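Local coordinates for protein 2-phospho-L-lactate guanylyltransferase (PDB 2I5E) that probably condenses 2-phospholactate with GTP to give lactyl-2-diphospho-5'-guanosine and diphosphate, a step in the biosynthesis of coenzyme F420, at residues A[129-132]-A[138-141]; A[21-26]-A[195-200]; A[38-43]-A[51-56]; A[170-175]-A[179-184]. One frame throughout, in Å; residues are numbered along the deposited sequence.

Contact 1 (A[129-132]-A[138-141]); sequences LFIK and RVKY
With CG of Leu129 swung opposite its backbone N (chi1 -161°) and CG of Tyr141 set opposite its own carbonyl carbon (chi1 -74°), the CD2 methyl of the leucine and the hydroxyl of the tyrosine come together. The place is one face of the central mixed sheet of this GT-A-type nucleotidyltransferase fold. Leu129 and Ile131 belong to strand 126-131, which is bonded to strand 91-94; residues 138-141 are irregular chain, wedged between the sheet and helix 76-86. The backbones stay apart, with Leu129 CA 9.1 Å from Val139 CA, and apolar side chains fill the gap. Leu129 CD2 is the hub: it approaches the Tyr141 ring obliquely, 4.1 Å from CZ, and rests 3.9 Å from Val139 CG1. Asn77 and Asn81 of helix 76-86 hold the loop by hydrogen bonds to Tyr141 N and Val139 O, while His149 meets the Tyr141 ring edge-to-face. The phenol oxygen is buried against hydrocarbon and has no hydrogen-bond partner in the model: Tyr141 OH lies 3.3 Å from Leu129 CD2 and 3.5 Å from Leu129 CB. Looser is the last touch, Ile131 CD1 to Val139 CG1 at 4.5 Å.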
loop_
_atom_site.group_PDB
_atom_site.type_symbol
_atom_site.label_atom_id
_atom_site.label_comp_id
_atom_site.label_asym_id
_atom_site.label_seq_id
_atom_site.Cartn_x
_atom_site.Cartn_y
_atom_site.Cartn_z
ATOM N N LEU A 129 7.038 -0.765 13.979
ATOM C CA LEU A 129 6.602 0.016 15.103
ATOM C C LEU A 129 7.873 0.617 15.739
ATOM O O LEU A 129 8.784 -0.137 16.122
ATOM C CB LEU A 129 5.897 -0.907 16.093
ATOM C CG LEU A 129 4.947 -0.359 17.170
ATOM C CD1 LEU A 129 3.952 0.728 16.609
ATOM C CD2 LEU A 129 4.229 -1.572 17.728
ATOM N N PHE A 130 7.927 1.946 15.803
ATOM C CA PHE A 130 8.950 2.707 16.498
ATOM C C PHE A 130 8.338 3.368 17.748
ATOM O O PHE A 130 7.445 4.199 17.658
ATOM C CB PHE A 130 9.703 3.727 15.570
ATOM C CG PHE A 130 10.888 4.417 16.252
ATOM C CD1 PHE A 130 12.039 3.709 16.615
ATOM C CD2 PHE A 130 10.799 5.775 16.631
ATOM C CE1 PHE A 130 13.108 4.331 17.305
ATOM C CE2 PHE A 130 11.839 6.427 17.301
ATOM C CZ PHE A 130 12.990 5.716 17.626
ATOM N N ILE A 131 8.830 2.928 18.905
ATOM C CA ILE A 131 8.379 3.319 20.182
ATOM C C ILE A 131 9.523 4.048 20.933
ATOM O O ILE A 131 10.466 3.407 21.320
ATOM C CB ILE A 131 7.976 2.029 20.953
ATOM C CG1 ILE A 131 6.908 1.206 20.122
ATOM C CG2 ILE A 131 7.572 2.364 22.389
ATOM C CD1 ILE A 131 7.214 -0.337 20.102
ATOM N N LYS A 132 9.423 5.363 21.134
ATOM C CA LYS A 132 10.449 6.150 21.848
ATOM C C LYS A 132 10.442 5.828 23.334
ATOM O O LYS A 132 11.475 5.835 23.946
ATOM C CB LYS A 132 10.165 7.639 21.706
ATOM C CG LYS A 132 10.540 8.194 20.377
ATOM C CD LYS A 132 10.363 9.694 20.279
ATOM C CE LYS A 132 10.434 10.055 18.799
ATOM N NZ LYS A 132 10.067 11.475 18.771
ATOM N N ARG A 138 2.743 -0.959 25.162
ATOM C CA ARG A 138 2.513 -2.400 25.167
ATOM C C ARG A 138 2.121 -2.827 23.717
ATOM O O ARG A 138 1.415 -2.123 23.069
ATOM C CB ARG A 138 1.416 -2.696 26.244
ATOM C CG ARG A 138 0.653 -4.035 26.095
ATOM C CD ARG A 138 -0.565 -4.167 27.124
ATOM N NE ARG A 138 -1.751 -3.377 26.719
ATOM C CZ ARG A 138 -2.605 -3.735 25.749
ATOM N NH1 ARG A 138 -2.395 -4.867 25.093
ATOM N NH2 ARG A 138 -3.675 -2.984 25.436
ATOM N N VAL A 139 2.639 -3.908 23.159
ATOM C CA VAL A 139 2.255 -4.311 21.823
ATOM C C VAL A 139 1.188 -5.409 21.841
ATOM O O VAL A 139 1.169 -6.246 22.775
ATOM C CB VAL A 139 3.449 -4.942 20.956
ATOM C CG1 VAL A 139 4.644 -3.952 20.762
ATOM C CG2 VAL A 139 3.905 -6.245 21.561
ATOM N N LYS A 140 0.429 -5.505 20.737
ATOM C CA LYS A 140 -0.545 -6.544 20.516
ATOM C C LYS A 140 -0.689 -6.765 19.024
ATOM O O LYS A 140 -1.618 -6.209 18.393
ATOM C CB LYS A 140 -1.897 -6.159 21.108
ATOM C CG LYS A 140 -2.856 -7.401 21.217
ATOM C CD LYS A 140 -4.157 -6.928 21.866
ATOM C CE LYS A 140 -5.189 -8.058 22.018
ATOM N NZ LYS A 140 -5.833 -8.418 20.651
ATOM N N TYR A 141 0.235 -7.563 18.465
ATOM C CA TYR A 141 0.217 -7.937 17.048
ATOM C C TYR A 141 -0.836 -9.018 16.918
ATOM O O TYR A 141 -1.257 -9.577 17.921
ATOM C CB TYR A 141 1.592 -8.513 16.583
ATOM C CG TYR A 141 2.614 -7.442 16.453
ATOM C CD1 TYR A 141 3.314 -6.981 17.576
ATOM C CD2 TYR A 141 2.830 -6.837 15.239
ATOM C CE1 TYR A 141 4.176 -5.926 17.498
ATOM C CE2 TYR A 141 3.752 -5.818 15.110
ATOM C CZ TYR A 141 4.415 -5.360 16.248
ATOM O OH TYR A 141 5.288 -4.318 16.166
#

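Contact 2 (A[21-26]-A[195-200]); sequences PVLSLQ and SKFRLE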
loop_
_atom_site.group_PDB
_atom_site.type_symbol
_atom_site.label_atom_id
_atom_site.label_comp_id
_atom_site.label_asym_id
_atom_site.label_seq_id
_atom_site.Cartn_x
_atom_site.Cartn_y
_atom_site.Cartn_z
ATOM N N PRO A 21 -0.902 -23.485 -1.227
ATOM C CA PRO A 21 -0.091 -24.298 -2.073
ATOM C C PRO A 21 0.620 -23.637 -3.277
ATOM O O PRO A 21 1.134 -24.404 -4.086
ATOM C CB PRO A 21 -1.124 -25.358 -2.611
ATOM C CG PRO A 21 -2.496 -24.547 -2.565
ATOM C CD PRO A 21 -2.232 -23.264 -1.836
ATOM N N VAL A 22 0.692 -22.343 -3.469
ATOM C CA VAL A 22 1.666 -21.910 -4.454
ATOM C C VAL A 22 3.140 -22.120 -4.223
ATOM O O VAL A 22 3.891 -22.188 -5.151
ATOM C CB VAL A 22 1.373 -20.620 -5.194
ATOM C CG1 VAL A 22 0.041 -20.067 -4.868
ATOM C CG2 VAL A 22 2.436 -19.655 -4.990
ATOM N N LEU A 23 3.548 -22.204 -2.978
ATOM C CA LEU A 23 4.873 -22.661 -2.603
ATOM C C LEU A 23 4.838 -23.914 -1.689
ATOM O O LEU A 23 3.884 -24.152 -0.981
ATOM C CB LEU A 23 5.582 -21.518 -1.892
ATOM C CG LEU A 23 6.746 -20.693 -2.427
ATOM C CD1 LEU A 23 6.907 -20.640 -3.899
ATOM C CD2 LEU A 23 6.740 -19.343 -1.850
ATOM N N SER A 24 5.901 -24.697 -1.713
ATOM C CA SER A 24 6.093 -25.766 -0.759
ATOM C C SER A 24 6.518 -25.341 0.633
ATOM O O SER A 24 6.904 -24.237 0.846
ATOM C CB SER A 24 7.044 -26.835 -1.300
ATOM O OG SER A 24 8.363 -26.389 -1.388
ATOM N N LEU A 25 6.469 -26.258 1.576
ATOM C CA LEU A 25 7.249 -26.122 2.776
ATOM C C LEU A 25 8.638 -25.697 2.450
ATOM O O LEU A 25 9.046 -24.646 2.823
ATOM C CB LEU A 25 7.294 -27.411 3.556
ATOM C CG LEU A 25 7.931 -27.364 4.940
ATOM C CD1 LEU A 25 7.399 -28.461 5.825
ATOM C CD2 LEU A 25 9.464 -27.408 4.913
ATOM N N GLN A 26 9.396 -26.522 1.783
ATOM C CA GLN A 26 10.776 -26.136 1.631
ATOM C C GLN A 26 10.903 -24.760 1.039
ATOM O O GLN A 26 11.842 -24.021 1.426
ATOM C CB GLN A 26 11.600 -27.040 0.707
ATOM C CG GLN A 26 11.456 -28.544 0.824
ATOM C CD GLN A 26 12.197 -29.208 -0.326
ATOM O OE1 GLN A 26 13.210 -29.893 -0.114
ATOM N NE2 GLN A 26 11.740 -28.947 -1.562
ATOM N N SER A 195 12.517 -16.716 -10.402
ATOM C CA SER A 195 13.026 -17.989 -10.889
ATOM C C SER A 195 11.972 -19.065 -10.938
ATOM O O SER A 195 12.197 -20.104 -11.525
ATOM C CB SER A 195 14.274 -18.413 -10.034
ATOM O OG SER A 195 13.906 -18.994 -8.783
ATOM N N LYS A 196 10.812 -18.837 -10.335
ATOM C CA LYS A 196 9.787 -19.825 -10.285
ATOM C C LYS A 196 8.518 -19.360 -10.939
ATOM O O LYS A 196 7.749 -20.197 -11.287
ATOM C CB LYS A 196 9.487 -20.274 -8.814
ATOM C CG LYS A 196 10.768 -20.851 -8.050
ATOM C CD LYS A 196 10.489 -21.055 -6.503
ATOM C CE LYS A 196 11.626 -21.834 -5.871
ATOM N NZ LYS A 196 11.333 -23.320 -5.971
ATOM N N PHE A 197 8.270 -18.044 -11.048
ATOM C CA PHE A 197 7.026 -17.526 -11.658
ATOM C C PHE A 197 7.281 -16.352 -12.588
ATOM O O PHE A 197 8.308 -15.678 -12.516
ATOM C CB PHE A 197 6.053 -17.039 -10.576
ATOM C CG PHE A 197 5.771 -18.040 -9.512
ATOM C CD1 PHE A 197 4.639 -18.855 -9.620
ATOM C CD2 PHE A 197 6.591 -18.119 -8.371
ATOM C CE1 PHE A 197 4.322 -19.796 -8.639
ATOM C CE2 PHE A 197 6.303 -19.043 -7.359
ATOM C CZ PHE A 197 5.192 -19.921 -7.499
ATOM N N ARG A 198 6.289 -16.052 -13.397
ATOM C CA ARG A 198 6.206 -14.881 -14.206
ATOM C C ARG A 198 4.888 -14.205 -13.945
ATOM O O ARG A 198 3.937 -14.832 -13.474
ATOM C CB ARG A 198 6.250 -15.305 -15.713
ATOM C CG ARG A 198 5.787 -16.699 -15.893
ATOM C CD ARG A 198 5.991 -17.239 -17.295
ATOM N NE ARG A 198 4.917 -16.651 -17.965
ATOM C CZ ARG A 198 3.885 -17.252 -18.541
ATOM N NH1 ARG A 198 3.766 -18.563 -18.648
ATOM N NH2 ARG A 198 2.982 -16.434 -19.066
ATOM N N LEU A 199 4.791 -12.922 -14.302
ATOM C CA LEU A 199 3.496 -12.208 -14.391
ATOM C C LEU A 199 2.752 -12.432 -15.731
ATOM O O LEU A 199 3.317 -12.416 -16.786
ATOM C CB LEU A 199 3.736 -10.703 -14.167
ATOM C CG LEU A 199 4.460 -10.471 -12.821
ATOM C CD1 LEU A 199 4.894 -9.025 -12.571
ATOM C CD2 LEU A 199 3.592 -10.990 -11.590
ATOM N N GLU A 200 1.466 -12.618 -15.691
ATOM C CA GLU A 200 0.733 -12.781 -16.932
ATOM C C GLU A 200 -0.511 -11.910 -16.885
ATOM O O GLU A 200 -1.148 -11.842 -15.846
ATOM C CB GLU A 200 0.297 -14.249 -17.018
ATOM C CG GLU A 200 -0.840 -14.555 -17.939
ATOM C CD GLU A 200 -0.760 -15.980 -18.407
ATOM O OE1 GLU A 200 -1.474 -16.800 -17.806
ATOM O OE2 GLU A 200 0.066 -16.274 -19.312
#
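Phe197 reaches across to Val22 and Leu23, and its ring can be followed outward from the strand. CB points at segment 21-26, and CG, turned opposite the carbonyl carbon (chi1 -53°), carries the ring on in that direction. The touching begins at the far end of the ring. On one flank CE1 comes to 4.1 Å from Val22 CG2, and on the other CE2 is 3.9 Å from Leu23 CD1, which lies at the ring edge, close to its plane. The tip, CZ, meets Val22 twice: the carbonyl oxygen, Val22 O, lies in the ring plane 3.5 Å from CZ, and Val22 CG2 is 3.7 Å from the same carbon. The contact thus joins the C-terminal hairpin, strands 197-201 and 206-210, to the turn leading into helix 25-45, at whose N-cap sits Ser24. Its side chain caps a backbone N of the first turn, and Glu27 returns a bond to Ser24 N, as in a capping box. Val22 and Leu23 both depart from staggered first torsions, the valine being nearly eclipsed (chi1 -5°) and the leucine at -109°. Beside the phenylalanine, Lys196 passes the tip of the leucine, its CD 4.4 Å from Leu23 CD1, and its NZ forms a salt bridge with Glu27 OE1.

Contact 3 (A[38-43]-A[51-56]); sequences QVISSL and VDILSP
Helix 38-43 and strand 51-55 run nearly antiparallel, their axes inclined at 154° and 10.0 Å apart at closest approach. The backbones come nearest where the strand enters, Ile40 CA lying 7.3 Å from Val51 CA. Val51 points at the helix and spreads both methyls against Leu43: CG1, opposite the valine's backbone N (chi1 174°), meets Leu43 CD1 at 3.8 Å, and CG2 sits 3.9 Å from Leu43 CB. The leucine is thus touched at its root and at one branch. This is the helix-to-second-strand half of a beta-alpha-beta crossover in the Rossmann-like part of the fold. Strand 5-9, helix 25-45 and strand 50-55 follow one another, the two strands lie side by side and parallel, and Ile8 of the first packs against Ile40, Leu43 and Val51. A turn further back, Ile40 CD1 meets Ile53 CD1 at 3.8 Å, methyl tip to methyl tip, with the two side chains crossing at about a right angle. Ile40 also reaches the valine, its CG1 4.4 Å from Val51 CG1, and through that one methyl Val51 meets both Ile40 and Leu43 of the helix.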
loop_
_atom_site.group_PDB
_atom_site.type_symbol
_atom_site.label_atom_id
_atom_site.label_comp_id
_atom_site.label_asym_id
_atom_site.label_seq_id
_atom_site.Cartn_x
_atom_site.Cartn_y
_atom_site.Cartn_z
ATOM N N GLN A 38 17.421 -9.599 3.888
ATOM C CA GLN A 38 17.230 -8.306 3.264
ATOM C C GLN A 38 16.777 -7.215 4.284
ATOM O O GLN A 38 17.255 -6.068 4.254
ATOM C CB GLN A 38 16.188 -8.443 2.159
ATOM C CG GLN A 38 16.652 -9.231 0.871
ATOM C CD GLN A 38 15.940 -8.719 -0.330
ATOM O OE1 GLN A 38 14.955 -9.302 -0.810
ATOM N NE2 GLN A 38 16.380 -7.559 -0.793
ATOM N N VAL A 39 15.841 -7.574 5.172
ATOM C CA VAL A 39 15.500 -6.674 6.343
ATOM C C VAL A 39 16.670 -6.322 7.241
ATOM O O VAL A 39 16.825 -5.127 7.537
ATOM C CB VAL A 39 14.342 -7.225 7.194
ATOM C CG1 VAL A 39 14.002 -6.305 8.352
ATOM C CG2 VAL A 39 13.173 -7.539 6.278
ATOM N N ILE A 40 17.482 -7.312 7.649
ATOM C CA ILE A 40 18.660 -7.030 8.440
ATOM C C ILE A 40 19.640 -6.150 7.624
ATOM O O ILE A 40 20.160 -5.167 8.118
ATOM C CB ILE A 40 19.458 -8.300 8.901
ATOM C CG1 ILE A 40 18.641 -9.206 9.817
ATOM C CG2 ILE A 40 20.761 -7.863 9.557
ATOM C CD1 ILE A 40 19.059 -10.714 9.768
ATOM N N SER A 41 19.817 -6.439 6.360
ATOM C CA SER A 41 20.627 -5.504 5.553
ATOM C C SER A 41 20.041 -4.073 5.482
ATOM O O SER A 41 20.790 -3.054 5.502
ATOM C CB SER A 41 20.813 -6.066 4.165
ATOM O OG SER A 41 21.615 -5.114 3.448
ATOM N N SER A 42 18.703 -3.933 5.425
ATOM C CA SER A 42 18.204 -2.540 5.486
ATOM C C SER A 42 18.427 -1.828 6.797
ATOM O O SER A 42 18.663 -0.595 6.816
ATOM C CB SER A 42 16.769 -2.395 5.057
ATOM O OG SER A 42 16.704 -2.619 3.706
ATOM N N LEU A 43 18.340 -2.567 7.891
ATOM C CA LEU A 43 18.568 -1.996 9.208
ATOM C C LEU A 43 20.032 -1.557 9.321
ATOM O O LEU A 43 20.321 -0.508 9.898
ATOM C CB LEU A 43 18.197 -2.979 10.343
ATOM C CG LEU A 43 16.718 -3.366 10.346
ATOM C CD1 LEU A 43 16.371 -4.619 11.236
ATOM C CD2 LEU A 43 15.830 -2.176 10.713
ATOM N N VAL A 51 20.987 -5.209 15.929
ATOM C CA VAL A 51 19.742 -5.760 15.498
ATOM C C VAL A 51 19.656 -7.044 16.256
ATOM O O VAL A 51 20.587 -7.827 16.238
ATOM C CB VAL A 51 19.811 -6.012 13.994
ATOM C CG1 VAL A 51 18.575 -6.729 13.477
ATOM C CG2 VAL A 51 20.059 -4.709 13.265
ATOM N N ASP A 52 18.537 -7.256 16.930
ATOM C CA ASP A 52 18.233 -8.545 17.531
ATOM C C ASP A 52 17.215 -9.334 16.679
ATOM O O ASP A 52 16.310 -8.749 16.020
ATOM C CB ASP A 52 17.661 -8.277 18.924
ATOM C CG ASP A 52 18.577 -7.369 19.760
ATOM O OD1 ASP A 52 19.792 -7.627 19.766
ATOM O OD2 ASP A 52 18.092 -6.419 20.403
ATOM N N ILE A 53 17.281 -10.651 16.702
ATOM C CA ILE A 53 16.285 -11.413 15.983
ATOM C C ILE A 53 15.650 -12.145 17.082
ATOM O O ILE A 53 16.359 -12.733 17.828
ATOM C CB ILE A 53 16.962 -12.367 15.034
ATOM C CG1 ILE A 53 17.676 -11.584 13.951
ATOM C CG2 ILE A 53 15.974 -13.303 14.456
ATOM C CD1 ILE A 53 18.513 -12.440 13.108
ATOM N N LEU A 54 14.337 -12.112 17.256
ATOM C CA LEU A 54 13.739 -12.807 18.387
ATOM C C LEU A 54 12.947 -14.007 17.847
ATOM O O LEU A 54 11.928 -13.858 17.137
ATOM C CB LEU A 54 12.868 -11.791 19.136
ATOM C CG LEU A 54 12.140 -12.173 20.414
ATOM C CD1 LEU A 54 13.183 -12.221 21.549
ATOM C CD2 LEU A 54 11.139 -11.094 20.633
ATOM N N SER A 55 13.456 -15.190 18.138
ATOM C CA SER A 55 13.095 -16.446 17.511
ATOM C C SER A 55 12.931 -17.519 18.612
ATOM O O SER A 55 13.671 -17.470 19.648
ATOM C CB SER A 55 14.238 -16.820 16.601
ATOM O OG SER A 55 14.130 -18.127 16.136
ATOM N N PRO A 56 11.971 -18.446 18.446
ATOM C CA PRO A 56 11.716 -19.468 19.499
ATOM C C PRO A 56 12.698 -20.646 19.480
ATOM O O PRO A 56 12.733 -21.468 20.423
ATOM C CB PRO A 56 10.283 -19.924 19.212
ATOM C CG PRO A 56 10.117 -19.797 17.691
ATOM C CD PRO A 56 11.052 -18.587 17.291
#

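Contact 4 (A[170-175]-A[179-184]); sequences TDIDEP and VELLIH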
loop_
_atom_site.group_PDB
_atom_site.type_symbol
_atom_site.label_atom_id
_atom_site.label_comp_id
_atom_site.label_asym_id
_atom_site.label_seq_id
_atom_site.Cartn_x
_atom_site.Cartn_y
_atom_site.Cartn_z
ATOM N N THR A 170 3.902 -3.204 2.161
ATOM C CA THR A 170 3.765 -4.503 1.441
ATOM C C THR A 170 4.503 -5.582 2.193
ATOM O O THR A 170 5.732 -5.787 2.047
ATOM C CB THR A 170 4.305 -4.319 0.034
ATOM O OG1 THR A 170 3.609 -3.205 -0.526
ATOM C CG2 THR A 170 4.071 -5.514 -0.891
ATOM N N ASP A 171 3.755 -6.272 3.058
ATOM C CA ASP A 171 4.243 -7.473 3.690
ATOM C C ASP A 171 3.842 -8.611 2.755
ATOM O O ASP A 171 2.838 -8.544 2.034
ATOM C CB ASP A 171 3.648 -7.667 5.073
ATOM C CG ASP A 171 2.118 -7.510 5.098
ATOM O OD1 ASP A 171 1.604 -6.399 4.941
ATOM O OD2 ASP A 171 1.444 -8.522 5.224
ATOM N N ILE A 172 4.617 -9.675 2.798
ATOM C CA ILE A 172 4.488 -10.667 1.768
ATOM C C ILE A 172 3.963 -11.834 2.511
ATOM O O ILE A 172 4.729 -12.448 3.254
ATOM C CB ILE A 172 5.840 -10.879 0.970
ATOM C CG1 ILE A 172 5.961 -9.792 -0.169
ATOM C CG2 ILE A 172 5.786 -12.219 0.190
ATOM C CD1 ILE A 172 6.645 -8.617 0.195
ATOM N N ASP A 173 2.652 -12.113 2.368
ATOM C CA ASP A 173 1.985 -13.169 3.172
ATOM C C ASP A 173 1.142 -14.174 2.372
ATOM O O ASP A 173 1.002 -15.324 2.726
ATOM C CB ASP A 173 1.114 -12.542 4.286
ATOM C CG ASP A 173 0.870 -13.491 5.465
ATOM O OD1 ASP A 173 1.838 -14.183 5.969
ATOM O OD2 ASP A 173 -0.327 -13.518 5.835
ATOM N N GLU A 174 0.603 -13.717 1.268
ATOM C CA GLU A 174 -0.115 -14.592 0.387
ATOM C C GLU A 174 0.345 -14.470 -1.077
ATOM O O GLU A 174 1.140 -13.585 -1.367
ATOM C CB GLU A 174 -1.599 -14.402 0.563
ATOM C CG GLU A 174 -2.064 -13.020 0.433
ATOM C CD GLU A 174 -3.430 -12.846 1.000
ATOM O OE1 GLU A 174 -4.012 -13.845 1.489
ATOM O OE2 GLU A 174 -3.924 -11.710 0.953
ATOM N N PRO A 175 -0.112 -15.409 -1.968
ATOM C CA PRO A 175 0.307 -15.425 -3.380
ATOM C C PRO A 175 0.196 -14.055 -4.070
ATOM O O PRO A 175 1.074 -13.662 -4.786
ATOM C CB PRO A 175 -0.698 -16.461 -4.043
ATOM C CG PRO A 175 -1.009 -17.388 -2.860
ATOM C CD PRO A 175 -1.152 -16.432 -1.707
ATOM N N VAL A 179 3.100 -11.029 -6.546
ATOM C CA VAL A 179 2.873 -10.064 -7.618
ATOM C C VAL A 179 3.544 -8.729 -7.283
ATOM O O VAL A 179 4.277 -8.214 -8.138
ATOM C CB VAL A 179 1.384 -9.869 -7.916
ATOM C CG1 VAL A 179 1.190 -9.008 -9.200
ATOM C CG2 VAL A 179 0.788 -11.265 -8.214
ATOM N N GLU A 180 3.363 -8.187 -6.067
ATOM C CA GLU A 180 3.876 -6.876 -5.740
ATOM C C GLU A 180 5.384 -6.977 -5.676
ATOM O O GLU A 180 6.069 -6.067 -5.981
ATOM C CB GLU A 180 3.387 -6.362 -4.351
ATOM C CG GLU A 180 1.881 -6.283 -4.149
ATOM C CD GLU A 180 1.248 -5.281 -5.123
ATOM O OE1 GLU A 180 1.918 -4.370 -5.650
ATOM O OE2 GLU A 180 0.084 -5.430 -5.456
ATOM N N LEU A 181 5.889 -8.062 -5.120
ATOM C CA LEU A 181 7.326 -8.279 -5.050
ATOM C C LEU A 181 7.992 -8.312 -6.488
ATOM O O LEU A 181 9.054 -7.715 -6.724
ATOM C CB LEU A 181 7.590 -9.599 -4.318
ATOM C CG LEU A 181 9.072 -9.873 -4.008
ATOM C CD1 LEU A 181 9.834 -8.594 -3.423
ATOM C CD2 LEU A 181 9.137 -11.058 -3.070
ATOM N N LEU A 182 7.375 -9.084 -7.378
ATOM C CA LEU A 182 7.827 -9.114 -8.762
ATOM C C LEU A 182 7.748 -7.704 -9.428
ATOM O O LEU A 182 8.720 -7.225 -10.061
ATOM C CB LEU A 182 7.118 -10.210 -9.547
ATOM C CG LEU A 182 7.589 -11.640 -9.263
ATOM C CD1 LEU A 182 6.821 -12.677 -10.190
ATOM C CD2 LEU A 182 9.092 -11.948 -9.110
ATOM N N ILE A 183 6.635 -6.995 -9.247
ATOM C CA ILE A 183 6.581 -5.665 -9.847
ATOM C C ILE A 183 7.596 -4.664 -9.244
ATOM O O ILE A 183 8.233 -3.973 -9.998
ATOM C CB ILE A 183 5.187 -5.038 -9.755
ATOM C CG1 ILE A 183 4.168 -5.966 -10.452
ATOM C CG2 ILE A 183 5.262 -3.516 -10.135
ATOM C CD1 ILE A 183 3.841 -5.738 -11.834
ATOM N N HIS A 184 7.709 -4.576 -7.898
ATOM C CA HIS A 184 8.382 -3.471 -7.246
ATOM C C HIS A 184 9.704 -3.810 -6.620
ATOM O O HIS A 184 10.425 -2.900 -6.191
ATOM C CB HIS A 184 7.485 -2.834 -6.132
ATOM C CG HIS A 184 6.227 -2.203 -6.668
ATOM N ND1 HIS A 184 4.980 -2.799 -6.570
ATOM C CD2 HIS A 184 6.042 -1.096 -7.401
ATOM C CE1 HIS A 184 4.073 -2.061 -7.204
ATOM N NE2 HIS A 184 4.691 -0.990 -7.664
#
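Thr170 and Glu180 meet through hydrocarbon, although both carry polar ends. The setting is the irregular approach to helix 175-184 in this GT-A-type fold: the chain from Thr170 folds back along the helix it leads into, so the loop packs on its own continuation. In Thr170 the hydroxyl OG1 sits beside the backbone N (chi1 -54°), which puts CG2 opposite that N and presents the methyl to the helix. CG2 then touches Glu180 CB at 3.6 Å, the two side chains crossing at about a right angle. OG1 is engaged elsewhere, by Phe166 O and by a Tris molecule probably from the crystallisation liquor; Asp171 OD2 also bonds Tris, which is consistent with a pocket here. Glu180 does not extend straight outward: after a first torsion that puts CG beside its backbone N, the chain bends at chi2 (-63°), and OE2 accepts a hydrogen bond from Gly123 N of the second subunit. The helix side chain therefore lines the loop with its aliphatic part and the dimer interface with its carboxylate. Further along, Ile172 leans on Leu181, its CG1 4.5 Å from Leu181 CB. The second torsion of the isoleucine is unusual (chi2 92°), and Phe31 of helix 25-45 touches both residues. Closer to the helix start, Val179 CG2 is 4.2 Å from Pro175 O. Back at the threonine, the first torsion of Glu180, with CG opposite the carbonyl carbon, keeps the next carbon within touch as well, CG lying 4.0 Å from Thr170 CG2.

In the fold
Contact 2 opens first, at 21-26, and closes last, at 195-200, so the widest loop of the four encloses the other three, which follow in series without crossing. Contact 3 closes early, tying helix 25-45 to strand 50-55 of the large sheet. Contact 1 comes next and lays a loop over strand 126-131 of the same sheet, its centre about 16 Å from that of contact 3. Contact 4 then closes just before contact 2, on the opposite side of the chain's centre from contact 1. Contacts 2 and 4 touch directly: Val22 on Pro175 joins the lead-in of helix 25-45 to the start of helix 175-184, and Leu199, against Val179, Leu182 and Ile183, joins the C-terminal hairpin to it.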